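Local structure of catechol 1,2-dioxygenase (Burkholderia vietnamiensis, 5TD3) at residues A[231-236]-A[261-266]; A[277-282]-A[290-295]; A[245-250]-A[310-315]. The protein probably catalyses the intradiol ring cleavage of catechol by dioxygen to cis,cis-muconate, as expected of a catechol 1,2-dioxygenase. One frame throughout, in Å; residues are numbered along the deposited sequence.

Interaction 1 of 3, residues A[231-236]-A[261-266]; sequences NRPAHV and WDDFAY. With ZN (zinc ion), chain C.
Arg232 grips the carboxylate of Asp263 side-on beside the metal site of the intradiol dioxygenase fold, a beta-sandwich domain. NE of Arg232 donates to OD1 of Asp263 at 2.9 Å and NH2 of Arg232 to OD2 of Asp263 at 2.8 Å. Both oxygens are met on their syn sides and lie in the guanidinium plane, and the two flat groups are only 19° apart. A bend in the arginine chain (chi3 66°) presents this edge to the aspartate, while NH1 of Arg232 ends 3.7 Å from the zinc ion. Ala265 CB lies over one guanidinium face; over the other lies the His235 ring, offset so that CZ of Arg232 sits above its rim.

Asp263 is itself fixed by its own loop. Ala265 N donates to Asp263 OD1 at 3.1 Å in an Asx turn, coming from above the carboxylate on the face opposite NE, and Ala267 N adds a bond to OD2. A type I turn from Asp263 to Tyr266 carries this arrangement. Next to it Phe264 N binds Asn231 O at 3.0 Å, tying the turn to the chain ahead of strand 235-241. The Phe264 ring meets Arg232 edge-on, its CE1 lying 3.5 Å from Arg232 CG, with ring and guanidinium planes 77° apart. The ring also touches Leu84 of helix 82-88. Pro233 CD packs on Asp263 CB.

The same short chain segment that carries the arginine also delivers a metal ligand. Tyr175 and His237 bind the zinc ion with His235; related intradiol enzymes use iron. Gln251 and Asn253 of strand 248-253 pack against the His235 side chain. The orientation of its ring is set from behind: ND1 of His235 donates in the ring plane to Pro233 O at 2.7 Å, which turns NE2 of His235 onto the zinc ion at 2.1 Å.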
# COMPACT_ATOMS: atom_id res chain seq x y z
N ASN A 231 -12.62 6.80 15.18
CA ASN A 231 -13.65 7.83 15.21
C ASN A 231 -13.06 9.24 15.23
O ASN A 231 -11.97 9.48 15.75
CB ASN A 231 -14.53 7.65 16.45
CG ASN A 231 -15.28 6.34 16.43
OD1 ASN A 231 -15.87 5.97 15.43
ND2 ASN A 231 -15.22 5.61 17.55
N ARG A 232 -13.82 10.18 14.66
CA ARG A 232 -13.53 11.60 14.72
C ARG A 232 -14.63 12.32 15.50
O ARG A 232 -15.80 11.93 15.41
CB ARG A 232 -13.46 12.22 13.32
CG ARG A 232 -12.52 11.50 12.38
CD ARG A 232 -12.01 12.42 11.30
NE ARG A 232 -11.18 13.47 11.85
CZ ARG A 232 -10.95 14.62 11.24
NH1 ARG A 232 -11.49 14.88 10.06
NH2 ARG A 232 -10.17 15.51 11.82
N PRO A 233 -14.30 13.38 16.23
CA PRO A 233 -15.34 14.24 16.80
C PRO A 233 -16.07 14.97 15.68
O PRO A 233 -15.58 15.06 14.54
CB PRO A 233 -14.55 15.22 17.68
CG PRO A 233 -13.20 15.31 16.97
CD PRO A 233 -12.94 13.90 16.50
N ALA A 234 -17.25 15.50 16.00
CA ALA A 234 -17.97 16.30 15.01
C ALA A 234 -17.14 17.52 14.64
O ALA A 234 -16.51 18.16 15.49
CB ALA A 234 -19.33 16.74 15.55
N HIS A 235 -17.14 17.86 13.35
CA HIS A 235 -16.29 18.94 12.85
C HIS A 235 -16.86 19.43 11.53
O HIS A 235 -17.74 18.82 10.93
CB HIS A 235 -14.86 18.45 12.66
CG HIS A 235 -14.77 17.30 11.71
ND1 HIS A 235 -15.06 16.00 12.08
CD2 HIS A 235 -14.46 17.25 10.39
CE1 HIS A 235 -14.93 15.21 11.03
NE2 HIS A 235 -14.56 15.94 10.00
N VAL A 236 -16.31 20.55 11.07
CA VAL A 236 -16.69 21.17 9.81
C VAL A 236 -15.40 21.54 9.10
O VAL A 236 -14.50 22.11 9.72
CB VAL A 236 -17.56 22.43 10.01
CG1 VAL A 236 -17.88 23.06 8.67
CG2 VAL A 236 -18.85 22.09 10.76
N TRP A 261 -10.60 15.72 21.88
CA TRP A 261 -9.16 15.57 22.01
C TRP A 261 -8.73 14.11 21.85
O TRP A 261 -7.70 13.69 22.38
CB TRP A 261 -8.68 16.13 23.35
CG TRP A 261 -8.63 17.63 23.32
CD1 TRP A 261 -9.46 18.49 23.98
CD2 TRP A 261 -7.75 18.44 22.53
NE1 TRP A 261 -9.12 19.79 23.68
CE2 TRP A 261 -8.08 19.79 22.79
CE3 TRP A 261 -6.70 18.16 21.64
CZ2 TRP A 261 -7.40 20.85 22.20
CZ3 TRP A 261 -6.03 19.22 21.05
CH2 TRP A 261 -6.38 20.55 21.34
N ASP A 262 -9.52 13.34 21.11
CA ASP A 262 -9.26 11.93 20.89
C ASP A 262 -9.60 11.55 19.45
O ASP A 262 -10.12 10.47 19.17
CB ASP A 262 -10.04 11.07 21.87
CG ASP A 262 -9.53 9.66 21.93
OD1 ASP A 262 -8.36 9.43 21.55
OD2 ASP A 262 -10.31 8.77 22.33
N ASP A 263 -9.31 12.47 18.54
CA ASP A 263 -9.50 12.27 17.11
C ASP A 263 -8.53 11.21 16.61
O ASP A 263 -7.32 11.30 16.85
CB ASP A 263 -9.28 13.61 16.41
CG ASP A 263 -9.52 13.57 14.91
OD1 ASP A 263 -10.08 12.59 14.37
OD2 ASP A 263 -9.15 14.57 14.27
N PHE A 264 -9.04 10.20 15.92
CA PHE A 264 -8.15 9.18 15.36
C PHE A 264 -7.24 9.75 14.27
O PHE A 264 -6.26 9.09 13.90
CB PHE A 264 -8.97 7.99 14.83
CG PHE A 264 -9.25 8.03 13.34
CD1 PHE A 264 -10.31 8.77 12.83
CD2 PHE A 264 -8.48 7.28 12.46
CE1 PHE A 264 -10.56 8.80 11.46
CE2 PHE A 264 -8.73 7.31 11.08
CZ PHE A 264 -9.76 8.07 10.59
N ALA A 265 -7.52 10.95 13.76
CA ALA A 265 -6.70 11.59 12.73
C ALA A 265 -5.91 12.77 13.27
O ALA A 265 -5.29 13.50 12.48
CB ALA A 265 -7.57 12.04 11.54
N TYR A 266 -5.96 13.00 14.58
CA TYR A 266 -5.03 13.89 15.27
C TYR A 266 -5.10 15.33 14.76
O TYR A 266 -4.09 16.04 14.72
CB TYR A 266 -3.61 13.35 15.15
CG TYR A 266 -3.52 11.95 15.70
CD1 TYR A 266 -3.58 11.72 17.07
CD2 TYR A 266 -3.40 10.87 14.84
CE1 TYR A 266 -3.50 10.43 17.57
CE2 TYR A 266 -3.33 9.59 15.33
CZ TYR A 266 -3.37 9.38 16.70
OH TYR A 266 -3.30 8.11 17.19
ZN ZN C . -14.51 15.45 7.98

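Interaction 2 of 3, residues A[277-282]-A[290-295]; sequences TTKTGG and DAYQDI
Tyr292 lays one face of its ring over Lys279 CB, a CH-pi contact with that carbon 4.0 Å from the ring centroid, across a beta-hairpin at the edge of the sandwich. The two residues form an antiparallel hydrogen-bonded pair joining strand 276-279, outermost in its sheet, to strand 292-300. Tyr292 CG sits between its backbone N and carbonyl carbon (chi1 66°), which swings the ring across to the lysine.

Beyond CG the lysine chain runs fully extended past the phenol, with CD of Lys279 3.5 Å from OH of Tyr292. It ends in a salt bridge, NZ of Lys279 lying 3.1 Å from OD2 of Asp294 and approaching from above the carboxylate plane. His148 of strand 144-152 also binds that oxygen, so Asp294 is held from both neighbouring strands. On the other face of the sheet, Thr278 OG1 donates to Gln293 OE1 at 3.0 Å across a non-hydrogen-bonded pair; a bend at chi2 (-95°) turns the glutamine OE1 back toward the threonine hydroxyl. Thr277 and Asp294 close the ladder with two backbone bonds, and one water contacts both Thr277 OG1 and Asp294 O.

At the other end the strands give way to a turn held by Asp290. Its carboxylate rests against the methyl of Thr280, with OD2 of Asp290 3.3 Å from CG2 of Thr280. The glycines pass close to the tyrosine ring, Gly282 CA being 3.6 Å from Tyr292 CD1. Two successive amides then turn to the aspartate: Gly281 N donates to the carboxylate OD1 of Asp290 and Gly282 N to the backbone O of Asp290, each at 2.7 Å.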
# COMPACT_ATOMS: atom_id res chain seq x y z
N THR A 277 -23.38 28.56 20.81
CA THR A 277 -24.43 29.18 21.61
C THR A 277 -25.79 28.89 20.98
O THR A 277 -25.95 28.95 19.76
CB THR A 277 -24.22 30.71 21.73
OG1 THR A 277 -24.20 31.30 20.42
CG2 THR A 277 -22.90 31.01 22.42
N THR A 278 -26.77 28.59 21.83
CA THR A 278 -28.13 28.38 21.37
C THR A 278 -28.83 29.73 21.26
O THR A 278 -28.80 30.53 22.20
CB THR A 278 -28.90 27.46 22.32
OG1 THR A 278 -28.22 26.20 22.44
CG2 THR A 278 -30.33 27.22 21.81
N LYS A 279 -29.47 29.97 20.12
CA LYS A 279 -30.15 31.22 19.84
C LYS A 279 -31.58 30.92 19.40
O LYS A 279 -31.92 29.79 19.06
CB LYS A 279 -29.43 32.03 18.75
CG LYS A 279 -28.03 32.50 19.14
CD LYS A 279 -27.48 33.52 18.15
CE LYS A 279 -26.17 34.13 18.65
NZ LYS A 279 -25.57 35.10 17.69
N THR A 280 -32.42 31.95 19.43
CA THR A 280 -33.79 31.84 18.93
C THR A 280 -33.96 32.77 17.73
O THR A 280 -33.04 33.50 17.34
CB THR A 280 -34.81 32.14 20.03
OG1 THR A 280 -34.30 33.15 20.90
CG2 THR A 280 -35.10 30.88 20.84
N GLY A 281 -35.15 32.72 17.14
CA GLY A 281 -35.41 33.46 15.92
C GLY A 281 -34.97 32.74 14.67
O GLY A 281 -34.68 33.39 13.66
N GLY A 282 -34.91 31.40 14.70
CA GLY A 282 -34.42 30.66 13.56
C GLY A 282 -35.30 30.78 12.32
O GLY A 282 -34.79 30.72 11.19
N ASP A 290 -37.24 27.36 15.51
CA ASP A 290 -36.96 28.64 16.15
C ASP A 290 -35.61 28.62 16.85
O ASP A 290 -34.84 29.59 16.76
CB ASP A 290 -38.07 28.99 17.14
CG ASP A 290 -37.78 30.27 17.93
OD1 ASP A 290 -37.48 31.32 17.31
OD2 ASP A 290 -37.82 30.21 19.17
N ALA A 291 -35.33 27.55 17.58
CA ALA A 291 -34.05 27.39 18.26
C ALA A 291 -33.02 26.80 17.30
O ALA A 291 -33.32 25.84 16.59
CB ALA A 291 -34.21 26.48 19.48
N TYR A 292 -31.82 27.37 17.30
CA TYR A 292 -30.74 26.86 16.47
C TYR A 292 -29.42 27.06 17.22
O TYR A 292 -29.36 27.75 18.24
CB TYR A 292 -30.71 27.54 15.10
CG TYR A 292 -30.37 29.02 15.14
CD1 TYR A 292 -31.36 29.97 15.31
CD2 TYR A 292 -29.06 29.45 15.02
CE1 TYR A 292 -31.05 31.32 15.35
CE2 TYR A 292 -28.74 30.79 15.06
CZ TYR A 292 -29.74 31.72 15.23
OH TYR A 292 -29.42 33.05 15.27
N GLN A 293 -28.38 26.42 16.70
CA GLN A 293 -27.04 26.56 17.24
C GLN A 293 -26.26 27.54 16.39
O GLN A 293 -26.30 27.47 15.16
CB GLN A 293 -26.30 25.22 17.26
CG GLN A 293 -26.99 24.13 18.04
CD GLN A 293 -26.48 24.03 19.45
OE1 GLN A 293 -26.66 24.95 20.25
NE2 GLN A 293 -25.82 22.92 19.76
N ASP A 294 -25.53 28.44 17.03
CA ASP A 294 -24.84 29.51 16.32
C ASP A 294 -23.36 29.47 16.67
O ASP A 294 -22.98 29.34 17.84
CB ASP A 294 -25.43 30.87 16.66
CG ASP A 294 -24.94 31.96 15.74
OD1 ASP A 294 -25.37 32.00 14.57
OD2 ASP A 294 -24.15 32.82 16.20
N ILE A 295 -22.53 29.60 15.64
CA ILE A 295 -21.08 29.57 15.79
C ILE A 295 -20.49 30.74 15.04
O ILE A 295 -20.66 30.85 13.82
CB ILE A 295 -20.48 28.25 15.27
CG1 ILE A 295 -21.00 27.08 16.10
CG2 ILE A 295 -18.96 28.35 15.31
CD1 ILE A 295 -20.45 25.74 15.66
O HOH W 1 -21.18 30.87 19.84

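Interaction 3 of 3, residues A[245-250]-A[310-315]; sequences HRKLTT and NQIVER. With EDO (1,2-ethanediol), chain H.
Arg246 reaches across to Asn310, its NH1 donating to OD1 of Asn310 at 2.9 Å with the oxygen in the guanidinium plane. The amide plane of the asparagine is turned 58° from that plane. Gln311 CG lies over one guanidinium face, 3.3 Å from NH1 of Arg246. The other nitrogens are taken up outside the contact, NE by Thr302 and NH2 in a salt bridge to Asp103, so the group is fixed along several of its edges.

Lys247 follows with two distinct contacts. Lys247 O accepts from Gln311 NE2 at 2.9 Å, the donor tilted 27° from the carbonyl plane; Asp309 takes the second proton of this amide. A bend at chi2 of the glutamine (86°) brings the amide back to the lysine backbone. The lysine side chain instead runs straight out, CG anti to its backbone N, with CD of Lys247 resting 3.8 Å from CD1 of Ile312. At the tip NZ of Lys247 donates to a water 2.6 Å away that in turn donates to Val313 O, and the ammonium also makes a cation-pi contact with Phe239. A 1,2-ethanediol molecule, probably from the crystallisation liquor, lies beside Lys247 CB.

Thr249 joins through solvent: its N donates to a water at 2.9 Å, which donates to Gln311 OE1, also bound by Arg114.

Together these bonds fasten the loop before strand 318-319 along the start of strand 248-253, the outermost strand of its sheet beside strand 235-241. Leu248 turns the other way, onto Phe299 of strand 292-300 in the facing sheet. Helix 91-105 supplies Asp103 to Arg246 and Glu92 to Arg315, and helix 63-78 of the second subunit meets the loop through Asp64 and Trp67.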
# COMPACT_ATOMS: atom_id res chain seq x y z
N HIS A 245 -3.57 35.76 -1.40
CA HIS A 245 -3.40 35.07 -0.13
C HIS A 245 -3.19 33.59 -0.39
O HIS A 245 -3.58 33.07 -1.44
CB HIS A 245 -4.60 35.26 0.80
CG HIS A 245 -4.88 36.69 1.11
ND1 HIS A 245 -5.96 37.36 0.58
CD2 HIS A 245 -4.22 37.59 1.87
CE1 HIS A 245 -5.96 38.61 1.00
NE2 HIS A 245 -4.91 38.78 1.79
N ARG A 246 -2.53 32.91 0.54
CA ARG A 246 -2.35 31.48 0.40
C ARG A 246 -3.65 30.75 0.71
O ARG A 246 -4.49 31.23 1.47
CB ARG A 246 -1.22 31.00 1.30
CG ARG A 246 0.11 31.72 1.04
CD ARG A 246 1.24 31.09 1.84
NE ARG A 246 0.93 31.03 3.27
CZ ARG A 246 1.60 30.29 4.14
NH1 ARG A 246 2.63 29.53 3.74
NH2 ARG A 246 1.24 30.29 5.42
N LYS A 247 -3.82 29.59 0.09
CA LYS A 247 -5.05 28.83 0.28
C LYS A 247 -5.04 28.19 1.66
O LYS A 247 -4.16 27.38 1.96
CB LYS A 247 -5.19 27.76 -0.80
CG LYS A 247 -6.44 26.88 -0.67
CD LYS A 247 -6.53 25.88 -1.82
CE LYS A 247 -7.84 25.08 -1.79
NZ LYS A 247 -8.07 24.35 -3.09
N LEU A 248 -6.04 28.52 2.48
CA LEU A 248 -6.13 27.98 3.83
C LEU A 248 -6.94 26.69 3.81
O LEU A 248 -8.05 26.66 3.26
CB LEU A 248 -6.80 28.99 4.78
CG LEU A 248 -7.14 28.54 6.20
CD1 LEU A 248 -5.89 28.13 7.01
CD2 LEU A 248 -7.90 29.67 6.91
N THR A 249 -6.38 25.63 4.38
CA THR A 249 -7.10 24.39 4.66
C THR A 249 -7.25 24.29 6.17
O THR A 249 -6.25 24.29 6.89
CB THR A 249 -6.33 23.16 4.14
OG1 THR A 249 -6.14 23.26 2.72
CG2 THR A 249 -7.08 21.85 4.48
N THR A 250 -8.48 24.21 6.66
CA THR A 250 -8.67 24.17 8.11
C THR A 250 -10.00 23.49 8.43
O THR A 250 -10.70 22.98 7.54
CB THR A 250 -8.58 25.58 8.72
OG1 THR A 250 -8.49 25.50 10.15
CG2 THR A 250 -9.79 26.46 8.35
N ASN A 310 3.28 28.69 -1.54
CA ASN A 310 4.28 27.69 -1.20
C ASN A 310 3.74 26.54 -0.35
O ASN A 310 4.52 25.68 0.06
CB ASN A 310 5.47 28.37 -0.51
CG ASN A 310 5.09 29.06 0.79
OD1 ASN A 310 3.92 29.16 1.16
ND2 ASN A 310 6.10 29.56 1.50
N GLN A 311 2.43 26.49 -0.09
CA GLN A 311 1.89 25.40 0.72
C GLN A 311 0.60 24.79 0.17
O GLN A 311 0.08 23.86 0.79
CB GLN A 311 1.67 25.89 2.17
CG GLN A 311 0.85 27.15 2.30
CD GLN A 311 -0.63 26.86 2.32
OE1 GLN A 311 -1.15 26.24 3.25
NE2 GLN A 311 -1.33 27.29 1.27
N ILE A 312 0.11 25.25 -0.98
CA ILE A 312 -1.08 24.64 -1.57
C ILE A 312 -0.75 23.22 -2.00
O ILE A 312 0.38 22.92 -2.44
CB ILE A 312 -1.62 25.48 -2.74
CG1 ILE A 312 -2.96 24.90 -3.22
CG2 ILE A 312 -0.59 25.57 -3.85
CD1 ILE A 312 -3.66 25.77 -4.24
N VAL A 313 -1.72 22.32 -1.86
CA VAL A 313 -1.47 20.89 -2.00
C VAL A 313 -2.30 20.34 -3.15
O VAL A 313 -3.50 20.61 -3.23
CB VAL A 313 -1.79 20.14 -0.69
CG1 VAL A 313 -1.75 18.61 -0.93
CG2 VAL A 313 -0.79 20.56 0.40
N GLU A 314 -1.65 19.57 -4.02
CA GLU A 314 -2.32 18.84 -5.09
C GLU A 314 -2.46 17.38 -4.68
O GLU A 314 -1.46 16.72 -4.38
CB GLU A 314 -1.52 18.94 -6.39
CG GLU A 314 -2.06 18.07 -7.51
CD GLU A 314 -3.44 18.50 -7.99
OE1 GLU A 314 -3.73 19.72 -7.96
OE2 GLU A 314 -4.24 17.62 -8.38
N ARG A 315 -3.69 16.88 -4.65
CA ARG A 315 -3.94 15.47 -4.37
C ARG A 315 -5.21 15.07 -5.08
O ARG A 315 -6.03 15.94 -5.42
CB ARG A 315 -4.08 15.20 -2.86
CG ARG A 315 -5.27 15.92 -2.24
CD ARG A 315 -5.30 15.78 -0.74
NE ARG A 315 -5.80 14.49 -0.28
CZ ARG A 315 -5.99 14.21 1.01
NH1 ARG A 315 -5.71 15.13 1.95
NH2 ARG A 315 -6.47 13.02 1.37
C1 EDO H . -4.79 29.86 -3.73
O1 EDO H . -3.37 29.65 -3.67
C2 EDO H . -5.04 31.30 -3.34
O2 EDO H . -5.76 31.40 -2.11
O HOH W 2 -5.91 22.83 -3.09
O HOH W 3 -3.51 25.94 4.97

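How the interactions relate
Interaction 1 is the buried contact, set beside the metal, whereas interactions 2 and 3 lie at the surface. Interactions 1 and 3 share a sheet: the first reaches strand 235-241 and the third its neighbour, strand 248-253, and both touch the second subunit. Interaction 2 belongs to the other sheet of the sandwich, its centre about 24 Å from that of interaction 1 and 32 Å from that of interaction 3. The chemistry follows place. A bidentate, ring-flanked ion pair serves the interior; a regular backbone ladder with a salt bridge through one oxygen suits the outer hairpin; side-chain amide and arginine hydrogen bonds, with bridging waters, join the loop 310-315 to its strand.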